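Local coordinates for protein lytic polysaccharide monooxygenase (Neurospora crassa, PDB 4QI8) that is a copper-dependent lytic polysaccharide monooxygenase of family AA9 that probably cleaves cellulose chains by oxidation at their beta-1,4-glycosidic bonds, at residues Tyr71-Met76 / Gly144-Gln149; Met76-Ala81 / Leu138-Ile143; Glu105-Gly110 / Thr202-Pro207; Gly110-Trp115 / Asn195-Val200. One frame throughout, in Å; residues are numbered along the deposited sequence. Where two conformers were deposited one is given.

Contact 1 of 4, residues Tyr71-Met76 / Gly144-Gln149; sequences YHPGPM and GLHVAQ. With CU (copper (II) ion), chain C.
His72 and His146 lie face against face in an offset stack, their ring centroids 4.3 Å apart and their planes 12° from parallel. The overlap is partial: His146 CE1 sits over the rim of the His72 ring, 3.3 Å from His72 ND1. The opposite face of His72 is taken by Tyr71, whose CD1 lies above the rim, so the imidazole is held between two rings. At the edge of that imidazole, NE2 binds copper at 2.0 Å. Two waters also bind the metal, and the one 2.6 Å from Tyr71 OH shares a hydrogen bond with that hydroxyl. With His1, which supplies its backbone N among the ligands, His72 forms the histidine brace of the AA9 family; Tyr157 also belongs to the site. His146 is a likely oxygen-binding residue, next to Gln155. Its CG stands between the backbone N and the carbonyl carbon (chi1 47°), which turns the ring back over His72 and leaves His146 CB 3.7 Å from Pro73 CG. Trading His146 for an alanine would probably uncover one face of the copper ligand His72 and lose a likely oxygen-binding imidazole beside Gln155. His146 ND1 is buried here and has no polar partner in the model. Behind the rings, Leu145 N gives Pro73 O a straight hydrogen bond of 2.8 Å, at the start of a type I turn running from Leu145 to Ala148. Gly74 has backbone angles that jam any CB against the preceding carbonyl. Beyond it, the CD1 branch of Leu145 crosses Pro75, touching CD at 3.8 Å.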
# COMPACT_ATOMS: atom_id res chain seq x y z
N TYR A 71 -8.05 -12.36 -3.49
CA TYR A 71 -9.03 -13.34 -3.04
C TYR A 71 -8.90 -13.76 -1.59
O TYR A 71 -9.72 -14.52 -1.11
CB TYR A 71 -9.02 -14.58 -3.94
CG TYR A 71 -7.73 -15.35 -3.94
CD1 TYR A 71 -7.50 -16.38 -3.03
CD2 TYR A 71 -6.74 -15.05 -4.84
CE1 TYR A 71 -6.32 -17.10 -3.05
CE2 TYR A 71 -5.56 -15.75 -4.87
CZ TYR A 71 -5.35 -16.77 -3.97
OH TYR A 71 -4.16 -17.47 -4.03
N HIS A 72 -7.90 -13.27 -0.87
CA HIS A 72 -7.87 -13.50 0.57
C HIS A 72 -8.67 -12.39 1.24
O HIS A 72 -8.71 -11.26 0.73
CB HIS A 72 -6.45 -13.52 1.13
CG HIS A 72 -5.58 -14.60 0.57
ND1 HIS A 72 -5.90 -15.94 0.65
CD2 HIS A 72 -4.36 -14.55 -0.03
CE1 HIS A 72 -4.93 -16.65 0.11
NE2 HIS A 72 -3.98 -15.84 -0.31
N PRO A 73 -9.28 -12.68 2.40
CA PRO A 73 -10.04 -11.65 3.11
C PRO A 73 -9.12 -10.69 3.87
O PRO A 73 -8.18 -11.12 4.53
CB PRO A 73 -10.87 -12.46 4.10
CG PRO A 73 -10.02 -13.66 4.38
CD PRO A 73 -9.36 -13.99 3.07
N GLY A 74 -9.42 -9.40 3.77
CA GLY A 74 -8.70 -8.40 4.52
C GLY A 74 -8.62 -7.10 3.75
O GLY A 74 -9.15 -6.98 2.64
N PRO A 75 -7.96 -6.10 4.35
CA PRO A 75 -7.99 -4.75 3.80
C PRO A 75 -6.89 -4.42 2.79
O PRO A 75 -5.73 -4.80 2.97
CB PRO A 75 -7.77 -3.88 5.03
CG PRO A 75 -6.88 -4.72 5.88
CD PRO A 75 -7.42 -6.11 5.72
N MET A 76 -7.27 -3.69 1.75
CA MET A 76 -6.31 -2.88 1.01
C MET A 76 -5.98 -1.61 1.78
O MET A 76 -6.87 -0.98 2.38
CB MET A 76 -6.88 -2.45 -0.34
CG MET A 76 -7.10 -3.56 -1.32
SD MET A 76 -5.58 -4.43 -1.82
CE MET A 76 -4.62 -3.11 -2.49
N GLY A 144 -3.89 -10.12 4.02
CA GLY A 144 -4.72 -11.30 4.09
C GLY A 144 -4.79 -11.82 5.51
O GLY A 144 -3.76 -12.16 6.10
N LEU A 145 -6.01 -11.88 6.05
CA LEU A 145 -6.23 -12.13 7.47
C LEU A 145 -6.88 -13.48 7.80
O LEU A 145 -7.25 -13.73 8.94
CB LEU A 145 -7.09 -11.01 8.07
CG LEU A 145 -6.46 -9.63 8.05
CD1 LEU A 145 -7.47 -8.61 8.53
CD2 LEU A 145 -5.20 -9.57 8.90
N HIS A 146 -7.03 -14.35 6.81
CA HIS A 146 -7.76 -15.59 7.00
C HIS A 146 -7.21 -16.49 8.11
O HIS A 146 -7.99 -17.24 8.70
CB HIS A 146 -7.90 -16.36 5.69
CG HIS A 146 -6.63 -16.47 4.92
ND1 HIS A 146 -6.00 -15.37 4.37
CD2 HIS A 146 -5.87 -17.55 4.60
CE1 HIS A 146 -4.90 -15.77 3.75
NE2 HIS A 146 -4.80 -17.09 3.88
N VAL A 147 -5.89 -16.47 8.36
CA VAL A 147 -5.28 -17.29 9.40
C VAL A 147 -4.52 -16.44 10.43
O VAL A 147 -3.66 -16.95 11.16
CB VAL A 147 -4.38 -18.40 8.81
CG1 VAL A 147 -5.23 -19.40 8.02
CG2 VAL A 147 -3.27 -17.84 7.91
N ALA A 148 -4.90 -15.18 10.55
CA ALA A 148 -4.11 -14.19 11.28
C ALA A 148 -4.25 -14.22 12.80
O ALA A 148 -3.72 -13.35 13.47
CB ALA A 148 -4.44 -12.81 10.76
N GLN A 149 -4.92 -15.22 13.35
CA GLN A 149 -5.05 -15.29 14.80
C GLN A 149 -3.75 -15.66 15.50
O GLN A 149 -3.64 -15.53 16.72
CB GLN A 149 -6.13 -16.30 15.20
CG GLN A 149 -5.70 -17.71 14.99
CD GLN A 149 -6.80 -18.66 15.29
OE1 GLN A 149 -7.73 -18.33 16.01
NE2 GLN A 149 -6.71 -19.85 14.74
CU CU C . -2.23 -16.47 -1.05
O HOH W 1 -3.26 -18.60 -1.86
O HOH W 2 -1.91 -17.43 0.73

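Contact 2 of 4, residues Met76-Ala81 / Leu138-Ile143; sequences MQFYLA and LRAEHI
Met76 opens the antiparallel pairing of strands 76-82 and 134-144, two neighbours in the mixed sheet of the AA9 beta-sandwich. The bend at chi2 brings Met76 SD against His142, 3.5 Å from His142 CB and oblique to the imidazole, and the bend at chi3 turns CE to Glu141 O; the ND1 end of the His142 ring is held by Tyr2. Gln77 and Glu141 form a hydrogen-bonded pair through two backbone bonds, and their side chains run side by side on the other face of the sheet. There Gln77 NE2 donates to Glu141 OE1 at 3.0 Å, reaching it from above the carboxylate plane, while Gln77 OE1 takes a bond from Asn206. Glu141 OE1 is also bonded to Tyr185, and its OE2 makes a salt bridge with Arg139 NH2 at 2.8 Å. If Glu141 were an alanine, the buried Arg139 guanidinium would probably lose its charged mate and the amide of Gln77 one of its holds. Phe78 returns to the face of Met76, where CE1 leans on Ala140 CB at 3.6 Å; Phe123 and Val125 of the second sheet pack on the Phe78 side chain. Tyr79 pairs with Arg139, again through two backbone bonds, and the two side chains run alongside each other with ring and guanidinium planes 79° apart. Tyr185 binds the Tyr79 hydroxyl. Leu80 meets Leu138 on the face of Phe78, CD2 to CD1 at 3.9 Å. On the face of Tyr79 and Arg139, at the edge of the tyrosine ring, a water donates to both Gln77 O, at 2.9 Å, and Arg139 O, at 2.6 Å.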
# COMPACT_ATOMS: atom_id res chain seq x y z
N MET A 76 -7.27 -3.69 1.75
CA MET A 76 -6.31 -2.88 1.01
C MET A 76 -5.98 -1.61 1.78
O MET A 76 -6.87 -0.98 2.38
CB MET A 76 -6.88 -2.45 -0.34
CG MET A 76 -7.10 -3.56 -1.32
SD MET A 76 -5.58 -4.43 -1.82
CE MET A 76 -4.62 -3.11 -2.49
N GLN A 77 -4.73 -1.18 1.71
CA GLN A 77 -4.31 0.11 2.24
C GLN A 77 -3.28 0.72 1.29
O GLN A 77 -2.50 -0.01 0.67
CB GLN A 77 -3.73 -0.01 3.66
CG GLN A 77 -4.55 -0.92 4.55
CD GLN A 77 -4.29 -0.79 6.05
OE1 GLN A 77 -5.22 -0.93 6.84
NE2 GLN A 77 -3.05 -0.54 6.43
N PHE A 78 -3.29 2.04 1.18
CA PHE A 78 -2.34 2.76 0.32
C PHE A 78 -1.68 3.90 1.09
O PHE A 78 -2.35 4.61 1.85
CB PHE A 78 -3.03 3.33 -0.93
CG PHE A 78 -3.55 2.28 -1.88
CD1 PHE A 78 -2.70 1.69 -2.81
CD2 PHE A 78 -4.88 1.88 -1.85
CE1 PHE A 78 -3.17 0.74 -3.68
CE2 PHE A 78 -5.34 0.91 -2.71
CZ PHE A 78 -4.49 0.34 -3.62
N TYR A 79 -0.39 4.08 0.85
CA TYR A 79 0.39 5.14 1.47
C TYR A 79 1.20 5.87 0.40
O TYR A 79 1.61 5.28 -0.60
CB TYR A 79 1.40 4.58 2.47
CG TYR A 79 0.87 3.91 3.72
CD1 TYR A 79 0.28 2.66 3.68
CD2 TYR A 79 1.01 4.53 4.96
CE1 TYR A 79 -0.16 2.04 4.85
CE2 TYR A 79 0.60 3.91 6.13
CZ TYR A 79 0.01 2.68 6.07
OH TYR A 79 -0.38 2.08 7.24
N LEU A 80 1.46 7.15 0.66
CA LEU A 80 2.38 7.94 -0.14
C LEU A 80 3.60 8.36 0.68
O LEU A 80 3.51 8.53 1.90
CB LEU A 80 1.70 9.22 -0.62
CG LEU A 80 0.73 9.07 -1.78
CD1 LEU A 80 -0.06 10.36 -2.01
CD2 LEU A 80 1.46 8.68 -3.07
N ALA A 81 4.72 8.56 -0.00
CA ALA A 81 5.91 9.15 0.60
C ALA A 81 6.55 10.06 -0.43
O ALA A 81 6.79 9.64 -1.56
CB ALA A 81 6.89 8.08 1.06
N LEU A 138 4.22 5.36 -4.09
CA LEU A 138 2.88 4.93 -3.71
C LEU A 138 2.96 3.46 -3.33
O LEU A 138 3.23 2.62 -4.19
CB LEU A 138 1.89 5.14 -4.85
CG LEU A 138 0.48 4.58 -4.63
CD1 LEU A 138 -0.26 5.23 -3.47
CD2 LEU A 138 -0.31 4.72 -5.91
N ARG A 139 2.79 3.18 -2.05
CA ARG A 139 2.85 1.82 -1.53
C ARG A 139 1.45 1.23 -1.50
O ARG A 139 0.54 1.80 -0.90
CB ARG A 139 3.46 1.83 -0.12
CG ARG A 139 3.48 0.49 0.59
CD ARG A 139 4.13 0.64 1.96
NE ARG A 139 4.16 -0.61 2.71
CZ ARG A 139 3.14 -1.09 3.41
NH1 ARG A 139 2.01 -0.40 3.50
NH2 ARG A 139 3.25 -2.26 4.03
N ALA A 140 1.31 0.06 -2.13
CA ALA A 140 0.09 -0.74 -2.11
C ALA A 140 0.30 -1.91 -1.18
O ALA A 140 1.34 -2.56 -1.24
CB ALA A 140 -0.19 -1.27 -3.50
N GLU A 141 -0.70 -2.20 -0.35
CA GLU A 141 -0.70 -3.44 0.40
C GLU A 141 -2.09 -4.02 0.50
O GLU A 141 -3.08 -3.30 0.66
CB GLU A 141 -0.09 -3.31 1.80
CG GLU A 141 -1.00 -2.69 2.84
CD GLU A 141 -0.31 -2.44 4.17
OE1 GLU A 141 -0.67 -1.42 4.81
OE2 GLU A 141 0.62 -3.19 4.56
N HIS A 142 -2.14 -5.34 0.41
CA HIS A 142 -3.29 -6.09 0.84
C HIS A 142 -2.86 -6.94 2.03
O HIS A 142 -1.80 -7.57 1.99
CB HIS A 142 -3.83 -7.01 -0.25
CG HIS A 142 -5.13 -7.61 0.15
ND1 HIS A 142 -5.30 -8.96 0.38
CD2 HIS A 142 -6.29 -7.00 0.47
CE1 HIS A 142 -6.54 -9.15 0.81
NE2 HIS A 142 -7.15 -7.98 0.87
N ILE A 143 -3.68 -6.97 3.07
CA ILE A 143 -3.37 -7.75 4.26
C ILE A 143 -4.35 -8.91 4.35
O ILE A 143 -5.52 -8.72 4.68
CB ILE A 143 -3.43 -6.91 5.56
CG1 ILE A 143 -2.70 -5.57 5.37
CG2 ILE A 143 -2.80 -7.70 6.68
CD1 ILE A 143 -2.76 -4.64 6.59
O HOH W 3 0.23 0.51 1.39

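Contact 3 of 4, residues Glu105-Gly110 / Thr202-Pro207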
# COMPACT_ATOMS: atom_id res chain seq x y z
N GLU A 105 -9.17 0.15 3.94
CA GLU A 105 -10.44 -0.53 3.74
C GLU A 105 -11.05 -0.98 5.05
O GLU A 105 -10.38 -1.62 5.87
CB GLU A 105 -10.21 -1.74 2.84
CG GLU A 105 -11.46 -2.54 2.52
CD GLU A 105 -11.19 -3.71 1.60
OE1 GLU A 105 -10.08 -3.79 1.00
OE2 GLU A 105 -12.09 -4.57 1.47
N GLN A 106 -12.33 -0.67 5.25
CA GLN A 106 -13.12 -1.25 6.32
C GLN A 106 -14.01 -2.35 5.76
O GLN A 106 -14.60 -2.18 4.70
CB GLN A 106 -14.00 -0.19 6.98
CG GLN A 106 -13.28 0.62 8.02
CD GLN A 106 -13.18 -0.12 9.34
OE1 GLN A 106 -14.19 -0.35 10.01
NE2 GLN A 106 -11.96 -0.50 9.73
N PRO A 107 -14.14 -3.48 6.48
CA PRO A 107 -15.07 -4.51 6.05
C PRO A 107 -16.50 -4.12 6.35
O PRO A 107 -16.75 -3.20 7.12
CB PRO A 107 -14.69 -5.70 6.93
CG PRO A 107 -14.22 -5.06 8.21
CD PRO A 107 -13.54 -3.78 7.79
N THR A 108 -17.43 -4.83 5.72
CA THR A 108 -18.81 -4.80 6.12
C THR A 108 -18.99 -5.84 7.23
O THR A 108 -18.48 -6.96 7.15
CB THR A 108 -19.71 -5.12 4.92
OG1 THR A 108 -19.53 -4.12 3.91
CG2 THR A 108 -21.17 -5.21 5.32
N PHE A 109 -19.71 -5.44 8.28
CA PHE A 109 -19.88 -6.27 9.46
C PHE A 109 -21.21 -6.98 9.41
O PHE A 109 -22.27 -6.36 9.48
CB PHE A 109 -19.78 -5.40 10.72
CG PHE A 109 -18.44 -4.76 10.87
CD1 PHE A 109 -17.36 -5.48 11.37
CD2 PHE A 109 -18.24 -3.43 10.52
CE1 PHE A 109 -16.12 -4.89 11.50
CE2 PHE A 109 -17.00 -2.84 10.65
CZ PHE A 109 -15.94 -3.57 11.14
N GLY A 110 -21.15 -8.29 9.29
CA GLY A 110 -22.33 -9.12 9.31
C GLY A 110 -22.01 -10.43 9.99
O GLY A 110 -21.13 -10.49 10.86
N THR A 202 -16.87 -7.44 15.50
CA THR A 202 -17.89 -6.45 15.16
C THR A 202 -17.26 -5.10 14.85
O THR A 202 -17.97 -4.14 14.55
CB THR A 202 -18.90 -6.29 16.30
OG1 THR A 202 -18.22 -5.94 17.51
CG2 THR A 202 -19.66 -7.58 16.51
N SER A 203 -15.94 -5.05 14.88
CA SER A 203 -15.18 -3.87 14.50
C SER A 203 -13.84 -4.35 13.97
O SER A 203 -13.50 -5.52 14.11
CB SER A 203 -14.97 -2.96 15.71
OG SER A 203 -14.23 -3.62 16.71
N TYR A 204 -13.10 -3.45 13.33
CA TYR A 204 -11.81 -3.79 12.76
C TYR A 204 -10.90 -2.57 12.82
O TYR A 204 -11.21 -1.52 12.25
CB TYR A 204 -11.92 -4.30 11.31
CG TYR A 204 -10.54 -4.57 10.74
CD1 TYR A 204 -9.80 -5.64 11.20
CD2 TYR A 204 -9.96 -3.73 9.80
CE1 TYR A 204 -8.52 -5.88 10.74
CE2 TYR A 204 -8.67 -3.95 9.34
CZ TYR A 204 -7.96 -5.02 9.82
OH TYR A 204 -6.67 -5.20 9.38
N LYS A 205 -9.77 -2.70 13.52
CA LYS A 205 -8.83 -1.60 13.64
C LYS A 205 -7.71 -1.75 12.62
O LYS A 205 -6.77 -2.52 12.82
CB LYS A 205 -8.24 -1.57 15.04
CG LYS A 205 -7.29 -0.40 15.29
CD LYS A 205 -7.99 0.93 15.11
CE LYS A 205 -7.08 2.10 15.40
NZ LYS A 205 -7.78 3.38 15.09
N ASN A 206 -7.79 -1.02 11.51
CA ASN A 206 -6.72 -1.09 10.52
C ASN A 206 -5.39 -0.75 11.17
O ASN A 206 -5.30 0.19 11.96
CB ASN A 206 -6.94 -0.07 9.41
CG ASN A 206 -8.20 -0.33 8.63
OD1 ASN A 206 -9.29 0.04 9.06
ND2 ASN A 206 -8.06 -0.97 7.47
N PRO A 207 -4.32 -1.46 10.80
CA PRO A 207 -3.01 -1.08 11.33
C PRO A 207 -2.51 0.19 10.66
O PRO A 207 -2.91 0.55 9.55
CB PRO A 207 -2.14 -2.29 11.01
CG PRO A 207 -2.73 -2.83 9.76
CD PRO A 207 -4.22 -2.62 9.90
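Phe109 spreads its ring over the backbone of Thr202 and Ser203. Thr202 O lies over one face, toward the rim, and the CE1 corner comes within 3.3 Å of Ser203 CA. Farther along, CZ reaches Tyr204 CB at 4.1 Å. Pro107 presses its own ring across the same CB, with CD 3.9 Å away, so the root of the Tyr204 side chain is met by both Pro107 and Phe109. The polar grip comes from two amides. Gln106 folds back at chi2 (-80°), and this bend swings NE2 over to the facing loop, where it donates to Tyr204 O and to Asn206 OD1, each at 2.8 Å. Both acceptors lie close to the Gln106 amide plane, as suits its two N-H groups, so the amide is fixed in rotation. Asn206 is itself a donor: ND2 gives Glu105 O a nearly straight bond of 2.9 Å, arriving well above the carbonyl plane, and a second one to Gln77 OE1 on the neighbouring strand. The Gln106 and Asn206 amide planes are 57° apart. This is packing of one loop on another, and it ties the late part of the chain to the loop that follows strand 99-104. Segment 105-110 leaves that strand and ends in strand 108-109, which pairs with strand 113-114; beside it Tyr204 meets Trp115 edge to face and bonds through its hydroxyl to Gly191 O, while the Glu105 carboxylate reaches back to Met76 N on strand 76-82.

Contact 4 of 4, residues Gly110-Trp115 / Asn195-Val200; sequences GSQLTW and NINYPV
Leu113 makes the close-packed half of this contact with Val200 and Ile196. The Leu113 and Val200 side chains slide past each other in opposite directions, Leu113 CD2 4.0 Å from Val200 CG1, while the other leucine branch, CD1, rests on Ile196 CB, also at 4.0 Å. Val200 has CG1 anti to its backbone N (chi1 -170°), which turns this methyl toward Leu113 and also sets it 3.9 Å from Leu113 N. Leu113 and Ile196 are buried, and the three side chains form a small apolar cluster. In fold terms, strand 113-114 is the returning arm of a short beta hairpin begun by strand 108-109. Facing it, segment 195-200 belongs to the long irregular chain that follows strand 178-179. A water bridges the two backbones, accepting from Leu113 N at 2.9 Å and donating to Ile196 O at 2.7 Å. Toward the exposed side the fit is flatter and more polar. The Gln112 amide lies over one face of the Tyr198 ring, the planes 19° apart, and its CG comes within 3.5 Å of Tyr198 OH. Ser111 at the hairpin bend and Tyr198 are both exposed. The loop opposite is shaped from within: Asn195 OD1 accepts from Asn197 N at 2.9 Å, an Asx turn, and Asn195 ND2 donates at 2.9 Å to Tyr198 O, the carbonyl of the cis peptide bond before Pro199.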
# COMPACT_ATOMS: atom_id res chain seq x y z
N GLY A 110 -21.15 -8.29 9.29
CA GLY A 110 -22.33 -9.12 9.31
C GLY A 110 -22.01 -10.43 9.99
O GLY A 110 -21.13 -10.49 10.86
N SER A 111 -22.69 -11.49 9.58
CA SER A 111 -22.44 -12.82 10.13
C SER A 111 -20.99 -13.21 9.92
O SER A 111 -20.43 -13.94 10.71
CB SER A 111 -23.35 -13.86 9.48
OG SER A 111 -23.18 -13.89 8.07
N GLN A 112 -20.40 -12.73 8.83
CA GLN A 112 -18.96 -12.76 8.62
C GLN A 112 -18.55 -11.37 8.19
O GLN A 112 -19.40 -10.53 7.89
CB GLN A 112 -18.58 -13.77 7.55
CG GLN A 112 -18.62 -15.20 8.03
CD GLN A 112 -17.56 -15.48 9.08
OE1 GLN A 112 -17.83 -15.41 10.27
NE2 GLN A 112 -16.35 -15.77 8.64
N LEU A 113 -17.25 -11.11 8.19
CA LEU A 113 -16.73 -9.89 7.60
C LEU A 113 -16.68 -10.09 6.09
O LEU A 113 -16.20 -11.12 5.62
CB LEU A 113 -15.33 -9.58 8.13
CG LEU A 113 -15.20 -9.39 9.64
CD1 LEU A 113 -13.78 -8.96 9.96
CD2 LEU A 113 -16.20 -8.38 10.18
N THR A 114 -17.20 -9.14 5.34
CA THR A 114 -17.03 -9.17 3.89
C THR A 114 -16.23 -7.96 3.45
O THR A 114 -16.35 -6.86 4.01
CB THR A 114 -18.37 -9.25 3.15
OG1 THR A 114 -19.21 -8.19 3.58
CG2 THR A 114 -19.07 -10.59 3.45
N TRP A 115 -15.39 -8.18 2.46
CA TRP A 115 -14.41 -7.20 2.03
C TRP A 115 -14.66 -6.86 0.57
O TRP A 115 -14.70 -7.74 -0.28
CB TRP A 115 -13.00 -7.77 2.21
CG TRP A 115 -12.72 -8.25 3.61
CD1 TRP A 115 -12.98 -9.49 4.13
CD2 TRP A 115 -12.12 -7.49 4.68
NE1 TRP A 115 -12.58 -9.55 5.45
CE2 TRP A 115 -12.05 -8.34 5.81
CE3 TRP A 115 -11.64 -6.18 4.79
CZ2 TRP A 115 -11.52 -7.91 7.03
CZ3 TRP A 115 -11.11 -5.76 6.00
CH2 TRP A 115 -11.04 -6.63 7.10
N ASN A 195 -8.50 -12.88 14.96
CA ASN A 195 -9.35 -13.95 14.46
C ASN A 195 -10.58 -13.34 13.81
O ASN A 195 -11.47 -12.84 14.50
CB ASN A 195 -9.75 -14.86 15.61
CG ASN A 195 -10.81 -15.85 15.22
OD1 ASN A 195 -11.01 -16.14 14.03
ND2 ASN A 195 -11.51 -16.38 16.21
N ILE A 196 -10.63 -13.37 12.47
CA ILE A 196 -11.75 -12.77 11.75
C ILE A 196 -12.89 -13.74 11.56
O ILE A 196 -13.91 -13.39 11.00
CB ILE A 196 -11.34 -12.16 10.37
CG1 ILE A 196 -10.85 -13.25 9.41
CG2 ILE A 196 -10.30 -11.08 10.56
CD1 ILE A 196 -10.73 -12.78 7.98
N ASN A 197 -12.73 -14.96 12.04
CA ASN A 197 -13.66 -15.99 11.69
C ASN A 197 -14.75 -16.04 12.77
O ASN A 197 -15.72 -15.28 12.70
CB ASN A 197 -12.87 -17.28 11.44
CG ASN A 197 -11.86 -17.10 10.29
OD1 ASN A 197 -10.63 -17.28 10.45
ND2 ASN A 197 -12.36 -16.73 9.15
N TYR A 198 -14.59 -16.87 13.77
CA TYR A 198 -15.63 -16.99 14.82
C TYR A 198 -15.00 -17.01 16.20
O TYR A 198 -14.06 -17.71 16.38
CB TYR A 198 -16.45 -18.26 14.61
CG TYR A 198 -17.29 -18.22 13.36
CD1 TYR A 198 -18.53 -17.61 13.35
CD2 TYR A 198 -16.82 -18.77 12.18
CE1 TYR A 198 -19.29 -17.55 12.21
CE2 TYR A 198 -17.58 -18.71 11.04
CZ TYR A 198 -18.82 -18.09 11.05
OH TYR A 198 -19.56 -18.05 9.89
N PRO A 199 -15.53 -16.28 17.16
CA PRO A 199 -16.61 -15.30 16.99
C PRO A 199 -16.17 -14.21 16.04
O PRO A 199 -15.00 -13.84 16.00
CB PRO A 199 -16.79 -14.72 18.40
CG PRO A 199 -16.19 -15.69 19.31
CD PRO A 199 -15.08 -16.34 18.56
N VAL A 200 -17.11 -13.74 15.25
CA VAL A 200 -16.79 -12.73 14.26
C VAL A 200 -16.59 -11.41 14.96
O VAL A 200 -17.36 -11.05 15.84
CB VAL A 200 -17.90 -12.59 13.24
CG1 VAL A 200 -17.46 -11.71 12.07
CG2 VAL A 200 -18.24 -13.93 12.73
O HOH W 4 -15.18 -13.13 8.62

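Overall arrangement
Contact 2 lies at the centre of the chain, pairing two neighbouring strands of the mixed sheet. Contact 1 joins the loops running off the same end of those strands, its centre about 15 Å away, shares Met76 with it and encloses it in sequence; the core pairing thus carries the copper ligand loop at its tip. Contacts 3 and 4, centres about 9 Å apart, share Gly110 and use the two arms of the hairpin 108-114, contact 4 nested inside contact 3; their segments alternate with those of contacts 1 and 2 along the chain. Both centres lie about 11 Å from that of contact 1, where Trp115 and Tyr204 pack against Pro75, linking this peripheral layer to the copper-site loops.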